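PDB 5USB: protection of telomeres protein 1 from Schizosaccharomyces pombe, which binds single-stranded telomeric DNA of consensus GGTTAC, protects the 3' overhang of chromosome ends and regulates telomerase and telomere length. Local coordinates for residues Q20-W25 and R57-R62; S7-H12 and E42-M47. The protein carries 1 engineered substitution. One frame throughout, in Å; residues are numbered along the deposited sequence.

Both contacts belong to the OB-fold single-stranded DNA-binding domain of Pot1, and both are partly buried. Each uses the loop between strands 31-36 and 65-69. Interaction 1 sets this loop against strand 14-26. Interaction 2 sets an earlier part of it against the N-terminal segment that leads into the same strand. Arg-62 NH1 meets Phe-44 O at 2.8 Å, and Gly-61 N meets Met-47 O at 2.9 Å, both probable hydrogen bonds. Interaction 2 is apolar between its segments; in interaction 1 a methyl also rests on a backbone carbonyl. The DNA contacts differ too: a lysine hydrogen bond and a tryptophan stacked between bases in interaction 1, a phenylalanine and a methionine in interaction 2.

Interaction 1: Q20-W25 and R57-R62; sequences QVIKTW and RGPFGR. With nucleotides of chain B.
Ile-22 and Gly-58 are the nearest backbone positions, their CA atoms 8.1 Å apart, and Ile-22 sits with Lys-23 in a classic beta bulge opposite Tyr-34. Ile-22 points toward the loop. Ile-22 CG2, anti to the backbone N, touches Gly-58 O at 3.5 Å. CG1 of Ile-22 reaches the ring carbon CD of the cis-proline Pro-59 at 4.1 Å.

Further along the strand, Lys-23 and Trp-25 contact the DNA. Lys-23 extends until its last torsion, where the chain bends (chi4 72°). Lys-23 NZ donates a hydrogen bond to N7 of DG7 of chain B at 2.8 Å and lies 3.1 Å from N7 of DG8 of chain B. The Trp-25 ring is held between two bases. N3 of DT9 of chain B lies over the ring centre on one face. C6 of DG7 of chain B lies over the other, nearer the rim. O4' of DG8 of chain B comes in plane at the edge, 3.5 Å from Trp-25 CZ3. With an alanine at Trp-25, both bases would probably lose the indole between them. Thus Ile-22 packs on the loop, while Lys-23, probably charged, and Trp-25 bind the bases; N7 is an acceptor common to purines.

Interaction 2: S7-H12 and E42-M47; sequences SQITPH and ELFFPM. With nucleotides of chain B.
Pro-11 and Leu-43 make the closest approach between the two segments. CG of Pro-11 lies 3.5 Å from CD1 of Leu-43, and the two side chains cross at about a right angle. Leu-43 points toward the N-terminal segment. The second pair is deeper. Ile-9 CD1 comes to the edge of the Phe-44 ring, near its plane, 4.3 Å from CZ. No hydrogen bond runs directly between the segments.

The following residues turn to the nucleic acid. The Phe-45 ring lies against the adenine of DA5 of chain B. C8 of that base sits over the ring centre, about 3.5 Å above its plane, and N7 is 3.4 Å from Phe-45 CD1. Pro-46 CD covers the opposite face toward the rim, so the ring is held between a proline and a purine. Met-47 is folded at chi2 and chi3. This brings Met-47 CE within 3.5 Å of O3' of DA5 of chain B, while Met-47 SD lies 3.8 Å from C1' of the same sugar.

The second shell fixes these groups. Asn-41 ties the segments together: its ND2 bonds Ile-9 O and its OD1 takes Leu-43 N. Leu-102 touches Ile-9, Pro-11, Leu-43 and Phe-44, and Tyr-101 meets the Phe-45 ring edge-to-face.

The apolar pairs thus join the N-terminal segment and the loop to strands 65-69, 92-96 and 102-106 of the OB fold. Just beyond these pairs, Phe-45 and Met-47 face the DNA. They meet base and sugar of DA5 of chain B by stacking and van der Waals contact, with no hydrogen bond or charged side chain from either residue; Met-47 also packs on a phosphate of the bound DNA.

Interaction 1: Q20-W25 and R57-R62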
ATOM      1  N   GLN A  20       4.164   5.323   1.503  1.00 11.95           N
ATOM      2  CA  GLN A  20       5.368   5.202   0.705  1.00 11.88           C
ATOM      3  C   GLN A  20       5.477   3.786   0.147  1.00 13.00           C
ATOM      4  O   GLN A  20       5.194   2.805   0.843  1.00 11.80           O
ATOM      5  CB  GLN A  20       6.612   5.530   1.526  1.00 13.77           C
ATOM      6  CG  GLN A  20       7.827   5.644   0.627  1.00 16.80           C
ATOM      7  CD  GLN A  20       9.055   6.182   1.308  1.00 18.69           C
ATOM      8  OE1 GLN A  20       9.255   5.991   2.500  1.00 17.83           O
ATOM      9  NE2 GLN A  20       9.941   6.795   0.513  1.00 19.07           N
ATOM     10  N   VAL A  21       5.849   3.698  -1.127  1.00 12.00           N
ATOM     11  CA  VAL A  21       5.975   2.421  -1.813  1.00 10.46           C
ATOM     12  C   VAL A  21       7.321   1.809  -1.461  1.00 12.41           C
ATOM     13  O   VAL A  21       8.383   2.392  -1.734  1.00 11.58           O
ATOM     14  CB  VAL A  21       5.826   2.580  -3.330  1.00 11.08           C
ATOM     15  CG1 VAL A  21       6.024   1.238  -4.011  1.00 11.00           C
ATOM     16  CG2 VAL A  21       4.499   3.146  -3.663  1.00 12.36           C
ATOM     17  N   ILE A  22       7.278   0.597  -0.924  1.00 12.23           N
ATOM     18  CA  ILE A  22       8.486  -0.132  -0.562  1.00 10.41           C
ATOM     19  C   ILE A  22       8.913  -1.084  -1.658  1.00 12.18           C
ATOM     20  O   ILE A  22      10.104  -1.193  -1.953  1.00 15.69           O
ATOM     21  CB  ILE A  22       8.274  -0.889   0.768  1.00 13.73           C
ATOM     22  CG1 ILE A  22       7.923   0.040   1.923  1.00 14.86           C
ATOM     23  CG2 ILE A  22       9.528  -1.695   1.072  1.00 13.25           C
ATOM     24  CD1 ILE A  22       8.966   1.118   2.170  1.00 20.04           C
ATOM     25  N   LYS A  23       7.949  -1.757  -2.270  1.00 10.68           N
ATOM     26  CA  LYS A  23       8.214  -2.798  -3.244  1.00 12.30           C
ATOM     27  C   LYS A  23       7.132  -2.787  -4.309  1.00 10.28           C
ATOM     28  O   LYS A  23       5.955  -2.579  -4.004  1.00 10.39           O
ATOM     29  CB  LYS A  23       8.249  -4.171  -2.552  1.00 11.86           C
ATOM     30  CG  LYS A  23       8.510  -5.340  -3.482  1.00 13.73           C
ATOM     31  CD  LYS A  23       8.556  -6.603  -2.676  1.00 15.53           C
ATOM     32  CE  LYS A  23       8.575  -7.830  -3.577  1.00 17.10           C
ATOM     33  NZ  LYS A  23       9.852  -7.988  -4.247  1.00 18.22           N
ATOM     34  N   THR A  24       7.538  -3.032  -5.549  1.00 10.04           N
ATOM     35  CA  THR A  24       6.615  -3.265  -6.643  1.00 10.63           C
ATOM     36  C   THR A  24       6.925  -4.599  -7.291  1.00 11.55           C
ATOM     37  O   THR A  24       8.073  -5.041  -7.293  1.00 13.06           O
ATOM     38  CB  THR A  24       6.686  -2.161  -7.715  1.00 11.99           C
ATOM     39  OG1 THR A  24       7.966  -2.121  -8.326  1.00 16.15           O
ATOM     40  CG2 THR A  24       6.419  -0.803  -7.114  1.00 13.02           C
ATOM     41  N   TRP A  25       5.898  -5.210  -7.883  1.00 11.76           N
ATOM     42  CA  TRP A  25       6.066  -6.437  -8.651  1.00 10.72           C
ATOM     43  C   TRP A  25       5.017  -6.489  -9.744  1.00 11.56           C
ATOM     44  O   TRP A  25       3.818  -6.515  -9.457  1.00 12.07           O
ATOM     45  CB  TRP A  25       5.956  -7.683  -7.784  1.00 10.86           C
ATOM     46  CG  TRP A  25       6.267  -8.904  -8.573  1.00 13.53           C
ATOM     47  CD1 TRP A  25       5.378  -9.797  -9.071  1.00 16.43           C
ATOM     48  CD2 TRP A  25       7.566  -9.360  -8.971  1.00 13.31           C
ATOM     49  NE1 TRP A  25       6.042 -10.784  -9.785  1.00 15.45           N
ATOM     50  CE2 TRP A  25       7.383 -10.536  -9.721  1.00 13.88           C
ATOM     51  CE3 TRP A  25       8.866  -8.887  -8.775  1.00 14.33           C
ATOM     52  CZ2 TRP A  25       8.457 -11.244 -10.269  1.00 15.18           C
ATOM     53  CZ3 TRP A  25       9.919  -9.607  -9.297  1.00 14.30           C
ATOM     54  CH2 TRP A  25       9.700 -10.768 -10.052  1.00 14.31           C
ATOM     55  N   ARG A  57      14.576  -4.200   2.622  0.56 18.24           N
ATOM     56  CA  ARG A  57      15.448  -3.597   3.627  0.56 18.20           C
ATOM     57  C   ARG A  57      14.697  -3.159   4.873  0.56 16.58           C
ATOM     58  O   ARG A  57      15.314  -2.667   5.813  0.56 17.83           O
ATOM     59  CB  ARG A  57      16.183  -2.368   3.048  0.56 18.53           C
ATOM     60  CG  ARG A  57      17.209  -2.657   1.969  0.56 20.55           C
ATOM     61  CD  ARG A  57      17.589  -1.393   1.187  0.56 25.84           C
ATOM     62  NE  ARG A  57      18.707  -1.648   0.279  0.56 26.12           N
ATOM     63  CZ  ARG A  57      19.108  -0.837  -0.699  0.56 26.03           C
ATOM     64  NH1 ARG A  57      18.489   0.318  -0.951  0.56 26.80           N
ATOM     65  NH2 ARG A  57      20.143  -1.204  -1.443  0.56 26.24           N
ATOM     66  N   GLY A  58      13.377  -3.286   4.877  0.56 14.41           N
ATOM     67  CA  GLY A  58      12.549  -2.782   5.942  0.56 14.85           C
ATOM     68  C   GLY A  58      11.332  -2.142   5.317  0.56 12.47           C
ATOM     69  O   GLY A  58      11.299  -1.921   4.104  0.56 13.22           O
ATOM     70  N   PRO A  59      10.339  -1.811   6.143  0.56 13.78           N
ATOM     71  CA  PRO A  59      10.336  -2.050   7.584  0.56 13.89           C
ATOM     72  C   PRO A  59      10.045  -3.514   7.924  0.56 14.63           C
ATOM     73  O   PRO A  59       9.429  -4.208   7.139  0.56 12.34           O
ATOM     74  CB  PRO A  59       9.220  -1.137   8.069  0.56 15.16           C
ATOM     75  CG  PRO A  59       8.301  -1.059   6.914  0.56 13.23           C
ATOM     76  CD  PRO A  59       9.176  -1.025   5.723  0.56 12.17           C
ATOM     77  N   PHE A  60      10.460  -3.971   9.106  1.00 14.45           N
ATOM     78  CA  PHE A  60      10.221  -5.348   9.506  1.00 13.76           C
ATOM     79  C   PHE A  60       9.044  -5.424  10.470  1.00 12.12           C
ATOM     80  O   PHE A  60       8.634  -4.421  11.065  1.00 15.35           O
ATOM     81  CB  PHE A  60      11.500  -5.954  10.115  1.00 11.76           C
ATOM     82  CG  PHE A  60      12.621  -6.015   9.114  1.00 12.30           C
ATOM     83  CD1 PHE A  60      12.542  -6.892   8.056  1.00 12.67           C
ATOM     84  CD2 PHE A  60      13.683  -5.133   9.163  1.00 16.74           C
ATOM     85  CE1 PHE A  60      13.534  -6.945   7.081  1.00 12.66           C
ATOM     86  CE2 PHE A  60      14.671  -5.190   8.190  1.00 17.38           C
ATOM     87  CZ  PHE A  60      14.567  -6.089   7.145  1.00 16.19           C
ATOM     88  N   GLY A  61       8.473  -6.631  10.599  1.00 12.15           N
ATOM     89  CA  GLY A  61       7.248  -6.768  11.350  1.00 12.56           C
ATOM     90  C   GLY A  61       6.061  -6.306  10.534  1.00 12.37           C
ATOM     91  O   GLY A  61       6.137  -6.269   9.310  1.00 11.79           O
ATOM     92  N   ARG A  62       4.951  -6.029  11.235  1.00 12.68           N
ATOM     93  CA  ARG A  62       3.628  -5.823  10.624  1.00 10.76           C
ATOM     94  C   ARG A  62       3.394  -4.352  10.279  1.00 14.19           C
ATOM     95  O   ARG A  62       2.501  -3.700  10.808  1.00 12.60           O
ATOM     96  CB  ARG A  62       2.526  -6.342  11.540  1.00 13.48           C
ATOM     97  CG  ARG A  62       2.691  -7.759  11.993  1.00 14.17           C
ATOM     98  CD  ARG A  62       1.438  -8.188  12.705  1.00 16.79           C
ATOM     99  NE  ARG A  62       1.446  -9.506  13.357  1.00 16.55           N
ATOM    100  CZ  ARG A  62       0.858 -10.588  12.876  1.00 19.29           C
ATOM    101  NH1 ARG A  62       0.284 -10.561  11.674  1.00 19.72           N
ATOM    102  NH2 ARG A  62       0.839 -11.710  13.607  1.00 19.80           N
TER
ATOM    103  P    DG B   7      14.851 -14.366  -3.522  1.00 32.29           P
ATOM    104  OP1  DG B   7      15.483 -15.701  -3.457  1.00 36.19           O
ATOM    105  OP2  DG B   7      15.614 -13.188  -3.208  1.00 29.19           O
ATOM    106  O5'  DG B   7      14.256 -14.114  -4.978  1.00 25.49           O
ATOM    107  C5'  DG B   7      13.787 -15.199  -5.753  1.00 25.94           C
ATOM    108  C4'  DG B   7      13.100 -14.686  -6.993  1.00 21.85           C
ATOM    109  O4'  DG B   7      11.812 -14.159  -6.620  1.00 19.43           O
ATOM    110  C3'  DG B   7      13.830 -13.559  -7.728  1.00 23.68           C
ATOM    111  O3'  DG B   7      13.880 -13.876  -9.106  1.00 24.81           O
ATOM    112  C2'  DG B   7      12.864 -12.395  -7.657  1.00 21.91           C
ATOM    113  C1'  DG B   7      11.539 -13.068  -7.451  1.00 15.47           C
ATOM    114  N9   DG B   7      10.584 -12.206  -6.779  1.00 12.64           N
ATOM    115  C8   DG B   7      10.862 -11.080  -6.050  1.00 16.78           C
ATOM    116  N7   DG B   7       9.793 -10.473  -5.618  1.00 11.90           N
ATOM    117  C5   DG B   7       8.746 -11.238  -6.102  1.00 12.09           C
ATOM    118  C6   DG B   7       7.349 -11.062  -5.975  1.00 16.45           C
ATOM    119  O6   DG B   7       6.743 -10.187  -5.364  1.00 14.96           O
ATOM    120  N1   DG B   7       6.643 -12.070  -6.624  1.00 13.35           N
ATOM    121  C2   DG B   7       7.215 -13.103  -7.319  1.00 14.83           C
ATOM    122  N2   DG B   7       6.371 -13.970  -7.883  1.00 16.93           N
ATOM    123  N3   DG B   7       8.518 -13.271  -7.454  1.00 15.52           N
ATOM    124  C4   DG B   7       9.219 -12.308  -6.827  1.00 12.80           C
ATOM    125  P    DT B   9      15.094  -7.359 -12.859  1.00 25.68           P
ATOM    126  OP1  DT B   9      16.437  -7.864 -13.127  1.00 29.32           O
ATOM    127  OP2  DT B   9      14.772  -5.972 -13.065  1.00 25.93           O
ATOM    128  O5'  DT B   9      14.084  -8.171 -13.766  1.00 26.92           O
ATOM    129  C5'  DT B   9      14.415  -9.407 -14.372  1.00 24.31           C
ATOM    130  C4'  DT B   9      13.159 -10.035 -14.924  1.00 25.43           C
ATOM    131  O4'  DT B   9      12.246 -10.342 -13.850  1.00 21.60           O
ATOM    132  C3'  DT B   9      12.364  -9.128 -15.846  1.00 29.40           C
ATOM    133  O3'  DT B   9      12.815  -9.225 -17.190  1.00 37.83           O
ATOM    134  C2'  DT B   9      10.964  -9.683 -15.724  1.00 21.68           C
ATOM    135  C1'  DT B   9      10.911 -10.167 -14.288  1.00 22.12           C
ATOM    136  N1   DT B   9      10.257  -9.195 -13.403  1.00 18.17           N
ATOM    137  C2   DT B   9       8.894  -9.266 -13.301  1.00 17.67           C
ATOM    138  O2   DT B   9       8.231 -10.093 -13.888  1.00 17.96           O
ATOM    139  N3   DT B   9       8.334  -8.331 -12.474  1.00 15.71           N
ATOM    140  C4   DT B   9       8.987  -7.333 -11.785  1.00 14.45           C
ATOM    141  O4   DT B   9       8.356  -6.569 -11.079  1.00 15.29           O
ATOM    142  C5   DT B   9      10.417  -7.313 -11.942  1.00 18.53           C
ATOM    143  C7   DT B   9      11.212  -6.286 -11.201  1.00 22.12           C
ATOM    144  C6   DT B   9      10.974  -8.229 -12.740  1.00 20.83           C
ATOM    145  P    DG B   8      15.057 -13.388  -9.994  1.00 28.40           P
ATOM    146  OP1  DG B   8      14.855 -13.927 -11.326  1.00 28.92           O
ATOM    147  OP2  DG B   8      16.288 -13.645  -9.313  1.00 35.97           O
ATOM    148  O5'  DG B   8      14.957 -11.803  -9.999  1.00 26.90           O
ATOM    149  C5'  DG B   8      14.125 -11.177 -10.960  1.00 23.70           C
ATOM    150  C4'  DG B   8      13.936  -9.712 -10.645  1.00 25.27           C
ATOM    151  O4'  DG B   8      13.375  -9.531  -9.334  1.00 22.64           O
ATOM    152  C3'  DG B   8      15.190  -8.845 -10.694  1.00 22.02           C
ATOM    153  O3'  DG B   8      14.722  -7.687 -11.357  1.00 27.97           O
ATOM    154  C2'  DG B   8      15.457  -8.524  -9.230  1.00 19.87           C
ATOM    155  C1'  DG B   8      14.042  -8.471  -8.680  1.00 19.07           C
ATOM    156  N9   DG B   8      13.812  -8.634  -7.247  1.00 16.63           N
ATOM    157  C8   DG B   8      12.803  -8.022  -6.550  1.00 18.16           C
ATOM    158  N7   DG B   8      12.734  -8.400  -5.306  1.00 22.13           N
ATOM    159  C5   DG B   8      13.748  -9.336  -5.173  1.00 23.00           C
ATOM    160  C6   DG B   8      14.160 -10.085  -4.041  1.00 24.14           C
ATOM    161  O6   DG B   8      13.693 -10.072  -2.906  1.00 23.70           O
ATOM    162  N1   DG B   8      15.234 -10.916  -4.338  1.00 19.25           N
ATOM    163  C2   DG B   8      15.834 -11.012  -5.568  1.00 23.60           C
ATOM    164  N2   DG B   8      16.858 -11.873  -5.656  1.00 23.35           N
ATOM    165  N3   DG B   8      15.458 -10.319  -6.633  1.00 23.84           N
ATOM    166  C4   DG B   8      14.413  -9.507  -6.367  1.00 22.08           C
TER

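Interaction 2: S7-H12 and E42-M47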
ATOM      1  N   SER A   7      -2.426   1.967  10.478  1.00 14.59           N
ATOM      2  CA  SER A   7      -2.710   1.261  11.716  1.00 12.39           C
ATOM      3  C   SER A   7      -4.193   1.240  12.060  1.00 18.29           C
ATOM      4  O   SER A   7      -4.613   0.412  12.886  1.00 18.68           O
ATOM      5  CB  SER A   7      -1.953   1.925  12.847  1.00 16.05           C
ATOM      6  OG  SER A   7      -2.420   3.253  12.990  1.00 17.51           O
ATOM      7  N   GLN A   8      -4.980   2.117  11.449  1.00 15.44           N
ATOM      8  CA  GLN A   8      -6.404   2.258  11.739  1.00 19.05           C
ATOM      9  C   GLN A   8      -7.289   1.494  10.767  1.00 21.57           C
ATOM     10  O   GLN A   8      -8.501   1.383  11.011  1.00 20.71           O
ATOM     11  CB  GLN A   8      -6.792   3.738  11.723  1.00 19.01           C
ATOM     12  CG  GLN A   8      -6.037   4.570  12.740  1.00 17.60           C
ATOM     13  CD  GLN A   8      -6.248   6.066  12.564  1.00 25.49           C
ATOM     14  OE1 GLN A   8      -6.335   6.605  11.438  1.00 23.49           O
ATOM     15  NE2 GLN A   8      -6.329   6.764  13.702  1.00 34.09           N
ATOM     16  N   ILE A   9      -6.744   0.975   9.667  1.00 17.84           N
ATOM     17  CA  ILE A   9      -7.627   0.325   8.717  1.00 17.16           C
ATOM     18  C   ILE A   9      -7.965  -1.080   9.195  1.00 19.10           C
ATOM     19  O   ILE A   9      -7.222  -1.745   9.916  1.00 18.44           O
ATOM     20  CB  ILE A   9      -7.044   0.331   7.293  1.00 19.37           C
ATOM     21  CG1 ILE A   9      -5.799  -0.506   7.170  1.00 20.85           C
ATOM     22  CG2 ILE A   9      -6.784   1.751   6.845  1.00 18.87           C
ATOM     23  CD1 ILE A   9      -5.419  -0.716   5.736  1.00 22.59           C
ATOM     24  N   THR A  10      -9.142  -1.520   8.827  1.00 19.65           N
ATOM     25  CA  THR A  10      -9.647  -2.824   9.223  1.00 20.45           C
ATOM     26  C   THR A  10     -10.125  -3.543   7.985  1.00 20.65           C
ATOM     27  O   THR A  10     -10.256  -2.947   6.912  1.00 20.45           O
ATOM     28  CB  THR A  10     -10.802  -2.683  10.228  1.00 28.11           C
ATOM     29  OG1 THR A  10     -11.839  -1.918   9.614  1.00 29.74           O
ATOM     30  CG2 THR A  10     -10.328  -1.986  11.512  1.00 33.27           C
ATOM     31  N   PRO A  11     -10.408  -4.822   8.094  1.00 20.35           N
ATOM     32  CA  PRO A  11     -10.809  -5.586   6.914  1.00 23.35           C
ATOM     33  C   PRO A  11     -12.198  -5.197   6.450  1.00 20.63           C
ATOM     34  O   PRO A  11     -13.049  -4.799   7.240  1.00 21.42           O
ATOM     35  CB  PRO A  11     -10.777  -7.031   7.412  1.00 24.16           C
ATOM     36  CG  PRO A  11      -9.948  -6.977   8.641  1.00 23.05           C
ATOM     37  CD  PRO A  11     -10.233  -5.695   9.263  1.00 26.06           C
ATOM     38  N   HIS A  12     -12.409  -5.305   5.136  1.00 19.63           N
ATOM     39  CA  HIS A  12     -13.733  -5.183   4.533  1.00 20.68           C
ATOM     40  C   HIS A  12     -14.322  -3.792   4.739  1.00 22.24           C
ATOM     41  O   HIS A  12     -15.488  -3.609   5.101  1.00 21.06           O
ATOM     42  CB  HIS A  12     -14.628  -6.287   5.070  1.00 16.82           C
ATOM     43  CG  HIS A  12     -14.029  -7.645   4.905  1.00 15.50           C
ATOM     44  ND1 HIS A  12     -13.785  -8.488   5.961  1.00 19.41           N
ATOM     45  CD2 HIS A  12     -13.590  -8.293   3.800  1.00 15.43           C
ATOM     46  CE1 HIS A  12     -13.242  -9.605   5.511  1.00 17.09           C
ATOM     47  NE2 HIS A  12     -13.119  -9.513   4.200  1.00 21.62           N
ATOM     48  N   GLU A  42      -2.009  -4.971  13.285  1.00 17.94           N
ATOM     49  CA  GLU A  42      -1.884  -6.340  13.745  1.00 17.27           C
ATOM     50  C   GLU A  42      -2.266  -7.385  12.703  1.00 16.59           C
ATOM     51  O   GLU A  42      -1.938  -8.558  12.912  1.00 17.18           O
ATOM     52  CB  GLU A  42      -2.720  -6.540  15.021  1.00 25.35           C
ATOM     53  CG  GLU A  42      -4.208  -6.436  14.827  1.00 26.82           C
ATOM     54  CD  GLU A  42      -4.986  -6.770  16.102  1.00 42.49           C
ATOM     55  OE1 GLU A  42      -4.400  -6.651  17.201  1.00 50.63           O
ATOM     56  OE2 GLU A  42      -6.170  -7.162  16.001  1.00 49.87           O
ATOM     57  N   LEU A  43      -2.924  -7.011  11.583  1.00 16.96           N
ATOM     58  CA  LEU A  43      -3.273  -7.952  10.532  1.00 16.91           C
ATOM     59  C   LEU A  43      -2.351  -7.873   9.312  1.00 14.83           C
ATOM     60  O   LEU A  43      -2.531  -8.638   8.367  1.00 15.99           O
ATOM     61  CB  LEU A  43      -4.717  -7.747  10.080  1.00 18.15           C
ATOM     62  CG  LEU A  43      -5.771  -7.881  11.173  1.00 21.66           C
ATOM     63  CD1 LEU A  43      -7.100  -7.552  10.599  1.00 25.52           C
ATOM     64  CD2 LEU A  43      -5.757  -9.293  11.688  1.00 23.89           C
ATOM     65  N   PHE A  44      -1.333  -7.013   9.339  1.00 12.79           N
ATOM     66  CA  PHE A  44      -0.340  -7.035   8.278  1.00 14.31           C
ATOM     67  C   PHE A  44       0.598  -8.236   8.455  1.00 17.02           C
ATOM     68  O   PHE A  44       0.776  -8.774   9.556  1.00 15.90           O
ATOM     69  CB  PHE A  44       0.473  -5.726   8.279  1.00 14.44           C
ATOM     70  CG  PHE A  44      -0.291  -4.473   7.908  1.00 11.69           C
ATOM     71  CD1 PHE A  44      -1.587  -4.502   7.425  1.00 15.78           C
ATOM     72  CD2 PHE A  44       0.318  -3.237   8.032  1.00 12.75           C
ATOM     73  CE1 PHE A  44      -2.238  -3.331   7.059  1.00 11.14           C
ATOM     74  CE2 PHE A  44      -0.339  -2.073   7.654  1.00 13.04           C
ATOM     75  CZ  PHE A  44      -1.644  -2.124   7.199  1.00 12.11           C
ATOM     76  N   PHE A  45       1.229  -8.649   7.371  1.00 12.86           N
ATOM     77  CA  PHE A  45       2.156  -9.764   7.448  1.00 11.77           C
ATOM     78  C   PHE A  45       3.422  -9.348   8.195  1.00 12.17           C
ATOM     79  O   PHE A  45       3.965  -8.261   7.959  1.00 13.48           O
ATOM     80  CB  PHE A  45       2.517 -10.226   6.042  1.00 14.36           C
ATOM     81  CG  PHE A  45       3.408 -11.455   6.018  1.00 12.25           C
ATOM     82  CD1 PHE A  45       2.853 -12.713   6.135  1.00 15.38           C
ATOM     83  CD2 PHE A  45       4.782 -11.351   5.937  1.00 13.26           C
ATOM     84  CE1 PHE A  45       3.659 -13.838   6.161  1.00 16.49           C
ATOM     85  CE2 PHE A  45       5.571 -12.457   5.940  1.00 14.11           C
ATOM     86  CZ  PHE A  45       5.021 -13.707   6.071  1.00 17.22           C
ATOM     87  N   PRO A  46       3.951 -10.193   9.090  1.00 13.25           N
ATOM     88  CA  PRO A  46       5.199  -9.823   9.753  1.00 12.28           C
ATOM     89  C   PRO A  46       6.415 -10.090   8.889  1.00 14.51           C
ATOM     90  O   PRO A  46       6.822 -11.248   8.698  1.00 14.54           O
ATOM     91  CB  PRO A  46       5.193 -10.695  11.019  1.00 12.53           C
ATOM     92  CG  PRO A  46       4.379 -11.890  10.644  1.00 14.77           C
ATOM     93  CD  PRO A  46       3.369 -11.424   9.645  1.00 13.50           C
ATOM     94  N   MET A  47       6.988  -9.017   8.332  1.00 13.95           N
ATOM     95  CA  MET A  47       8.137  -9.158   7.452  1.00 12.82           C
ATOM     96  C   MET A  47       9.392  -9.516   8.253  1.00 12.47           C
ATOM     97  O   MET A  47       9.779  -8.800   9.181  1.00 13.62           O
ATOM     98  CB  MET A  47       8.333  -7.860   6.653  1.00 13.00           C
ATOM     99  CG  MET A  47       7.207  -7.578   5.672  1.00 14.54           C
ATOM    100  SD  MET A  47       7.085  -8.791   4.331  1.00 17.83           S
ATOM    101  CE  MET A  47       8.678  -8.631   3.610  1.00 26.26           C
TER
ATOM    102  P    DA B   5       5.940 -16.345   1.274  1.00 29.82           P
ATOM    103  OP1  DA B   5       6.784 -17.206   0.476  1.00 26.20           O
ATOM    104  OP2  DA B   5       5.490 -16.721   2.588  1.00 37.51           O
ATOM    105  O5'  DA B   5       6.698 -14.963   1.423  1.00 24.26           O
ATOM    106  C5'  DA B   5       7.294 -14.358   0.294  1.00 21.27           C
ATOM    107  C4'  DA B   5       7.592 -12.920   0.622  1.00 18.09           C
ATOM    108  O4'  DA B   5       6.350 -12.200   0.724  1.00 19.08           O
ATOM    109  C3'  DA B   5       8.296 -12.719   1.959  1.00 21.61           C
ATOM    110  O3'  DA B   5       9.210 -11.624   1.886  1.00 23.43           O
ATOM    111  C2'  DA B   5       7.142 -12.465   2.911  1.00 18.34           C
ATOM    112  C1'  DA B   5       6.140 -11.734   2.039  1.00 19.02           C
ATOM    113  N9   DA B   5       4.744 -11.985   2.360  1.00 19.68           N
ATOM    114  C8   DA B   5       4.147 -13.199   2.567  1.00 18.38           C
ATOM    115  N7   DA B   5       2.861 -13.124   2.785  1.00 20.74           N
ATOM    116  C5   DA B   5       2.581 -11.773   2.657  1.00 17.84           C
ATOM    117  C6   DA B   5       1.393 -11.044   2.762  1.00 20.33           C
ATOM    118  N6   DA B   5       0.209 -11.595   3.018  1.00 22.13           N
ATOM    119  N1   DA B   5       1.462  -9.707   2.602  1.00 18.55           N
ATOM    120  C2   DA B   5       2.649  -9.155   2.353  1.00 19.45           C
ATOM    121  N3   DA B   5       3.833  -9.734   2.223  1.00 17.03           N
ATOM    122  C4   DA B   5       3.731 -11.061   2.386  1.00 19.87           C
TER